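Local coordinates for protein 3-dehydroquinate dehydratase (Thermus thermophilus, PDB 2UYG) that catalyses the trans-dehydration of 3-dehydroquinate to 3-dehydroshikimate, probably through an enolate intermediate, the third step of the chorismate pathway, and works as a homododecamer, at residues 83-86 with 87-91. Sequence-based numbering, arbitrary orientation.
Sequences ALLD and AIRAQ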
ATOM      1  N   ALA A  83       2.747  23.585   4.657  1.00 20.15           N
ATOM      2  CA  ALA A  83       2.705  24.905   5.251  1.00 20.04           C
ATOM      3  C   ALA A  83       2.384  25.937   4.228  1.00 20.78           C
ATOM      4  O   ALA A  83       1.583  26.893   4.488  1.00 21.57           O
ATOM      5  CB  ALA A  83       3.938  25.206   6.111  1.00 19.99           C
ATOM      6  N   LEU A  84       2.845  25.708   3.008  1.00 21.95           N
ATOM      7  CA  LEU A  84       2.532  26.585   1.907  1.00 22.37           C
ATOM      8  C   LEU A  84       1.068  26.492   1.459  1.00 22.97           C
ATOM      9  O   LEU A  84       0.409  27.502   1.150  1.00 19.46           O
ATOM     10  CB  LEU A  84       3.419  26.256   0.765  1.00 22.89           C
ATOM     11  CG  LEU A  84       4.033  27.315  -0.122  1.00 26.08           C
ATOM     12  CD1 LEU A  84       4.152  26.738  -1.510  1.00 23.14           C
ATOM     13  CD2 LEU A  84       3.462  28.729  -0.071  1.00 27.64           C
ATOM     14  N   LEU A  85       0.552  25.274   1.437  1.00 24.58           N
ATOM     15  CA  LEU A  85      -0.903  25.108   1.247  1.00 26.29           C
ATOM     16  C   LEU A  85      -1.669  25.930   2.253  1.00 25.36           C
ATOM     17  O   LEU A  85      -2.616  26.525   1.923  1.00 26.77           O
ATOM     18  CB  LEU A  85      -1.305  23.659   1.544  1.00 26.89           C
ATOM     19  CG  LEU A  85      -2.550  22.984   1.027  1.00 31.81           C
ATOM     20  CD1 LEU A  85      -3.098  21.901   2.036  1.00 30.16           C
ATOM     21  CD2 LEU A  85      -3.618  23.826   0.343  1.00 30.03           C
ATOM     22  N   ASP A  86      -1.326  25.824   3.519  1.00 24.06           N
ATOM     23  CA  ASP A  86      -2.145  26.491   4.523  1.00 24.41           C
ATOM     24  C   ASP A  86      -2.035  28.027   4.314  1.00 22.68           C
ATOM     25  O   ASP A  86      -2.983  28.757   4.541  1.00 22.22           O
ATOM     26  CB  ASP A  86      -1.717  26.090   5.945  1.00 21.83           C
ATOM     27  CG  ASP A  86      -2.440  24.887   6.472  1.00 27.22           C
ATOM     28  OD1 ASP A  86      -3.356  24.393   5.780  1.00 31.36           O
ATOM     29  OD2 ASP A  86      -2.174  24.308   7.605  1.00 30.32           O
ATOM     30  N   ALA A  87      -0.862  28.482   3.890  1.00 22.76           N
ATOM     31  CA  ALA A  87      -0.643  29.900   3.614  1.00 22.08           C
ATOM     32  C   ALA A  87      -1.618  30.327   2.543  1.00 22.76           C
ATOM     33  O   ALA A  87      -2.266  31.336   2.724  1.00 22.94           O
ATOM     34  CB  ALA A  87       0.719  30.164   3.156  1.00 20.78           C
ATOM     35  N   ILE A  88      -1.744  29.533   1.450  1.00 24.52           N
ATOM     36  CA  ILE A  88      -2.617  29.983   0.400  1.00 25.37           C
ATOM     37  C   ILE A  88      -4.091  30.030   0.809  1.00 25.11           C
ATOM     38  O   ILE A  88      -4.835  30.932   0.364  1.00 24.24           O
ATOM     39  CB  ILE A  88      -2.379  29.335  -1.028  1.00 25.84           C
ATOM     40  CG1 ILE A  88      -3.549  28.563  -1.486  1.00 26.61           C
ATOM     41  CG2 ILE A  88      -0.971  28.699  -1.335  1.00 30.03           C
ATOM     42  CD1 ILE A  88      -4.108  29.215  -2.618  1.00 27.31           C
ATOM     43  N   ARG A  89      -4.483  29.079   1.666  1.00 25.60           N
ATOM     44  CA  ARG A  89      -5.851  28.988   2.169  1.00 28.33           C
ATOM     45  C   ARG A  89      -6.147  30.123   3.150  1.00 28.53           C
ATOM     46  O   ARG A  89      -7.299  30.514   3.303  1.00 28.82           O
ATOM     47  CB  ARG A  89      -6.136  27.647   2.892  1.00 30.11           C
ATOM     48  CG  ARG A  89      -6.555  26.430   1.981  1.00 35.59           C
ATOM     49  CD  ARG A  89      -8.096  26.266   1.861  1.00 47.07           C
ATOM     50  NE  ARG A  89      -8.769  27.045   0.754  1.00 53.94           N
ATOM     51  CZ  ARG A  89      -9.391  28.265   0.868  1.00 58.53           C
ATOM     52  NH1 ARG A  89      -9.958  28.830  -0.218  1.00 59.95           N
ATOM     53  NH2 ARG A  89      -9.418  28.945   2.031  1.00 55.38           N
ATOM     54  N   ALA A  90      -5.108  30.681   3.782  1.00 27.91           N
ATOM     55  CA  ALA A  90      -5.304  31.596   4.891  1.00 27.14           C
ATOM     56  C   ALA A  90      -5.460  32.995   4.425  1.00 27.50           C
ATOM     57  O   ALA A  90      -5.545  33.831   5.278  1.00 27.52           O
ATOM     58  CB  ALA A  90      -4.149  31.526   5.859  1.00 28.04           C
ATOM     59  N   GLN A  91      -5.475  33.234   3.095  1.00 28.06           N
ATOM     60  CA  GLN A  91      -5.510  34.551   2.464  1.00 27.34           C
ATOM     61  C   GLN A  91      -6.517  34.614   1.302  1.00 29.35           C
ATOM     62  O   GLN A  91      -6.901  33.600   0.747  1.00 27.90           O
ATOM     63  CB  GLN A  91      -4.084  34.963   2.029  1.00 29.42           C
ATOM     64  CG  GLN A  91      -3.309  34.165   0.969  1.00 25.12           C
ATOM     65  CD  GLN A  91      -3.875  34.393  -0.368  1.00 25.57           C
ATOM     66  OE1 GLN A  91      -3.958  35.546  -0.789  1.00 24.66           O
ATOM     67  NE2 GLN A  91      -4.404  33.317  -1.020  1.00 24.75           N
TER
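The peptide carbonyl of Leu84 meets two residues of the next turn: its O receives Ile88 N at 3.0 Å, the donor tilted 22° out of the carbonyl plane, and Ala87 CB lies 3.3 Å from the same Leu84 O. The flat amide of Gln91, folding back past the final turn of helix 82-89, is set differently: NE2 bonds in the carbonyl plane of Ile88, on a lone pair of Ile88 O, at 2.8 Å, and OE1 takes Leu93 N, so both ends of the amide hold the chain leaving the helix. Ile88 CG2 lies almost over its own backbone N (chi1 117°, off the staggered positions), and its close approach to Leu84 O is doubtful. Ala83 O and Leu85 O likewise accept Ala87 N and Arg89 N, the N-H of Arg89 pointing at Leu85 O with an angle of 157°. Beside this last bond Leu85 CD2 lies 4.3 Å from Arg89 CG. Helix 82-89 connects parallel strands 69-73 and 95-99 in a beta-alpha-beta unit; Leu84 and Ala87 pack against helix 52-61, Ile88 against strand 69-73. The helix carries Asp86, a residue predicted to bind substrate, to a subunit interface, where OD1 forms a salt bridge with Arg110 of a second subunit, also predicted to bind substrate, consistent with a pocket built across the interface.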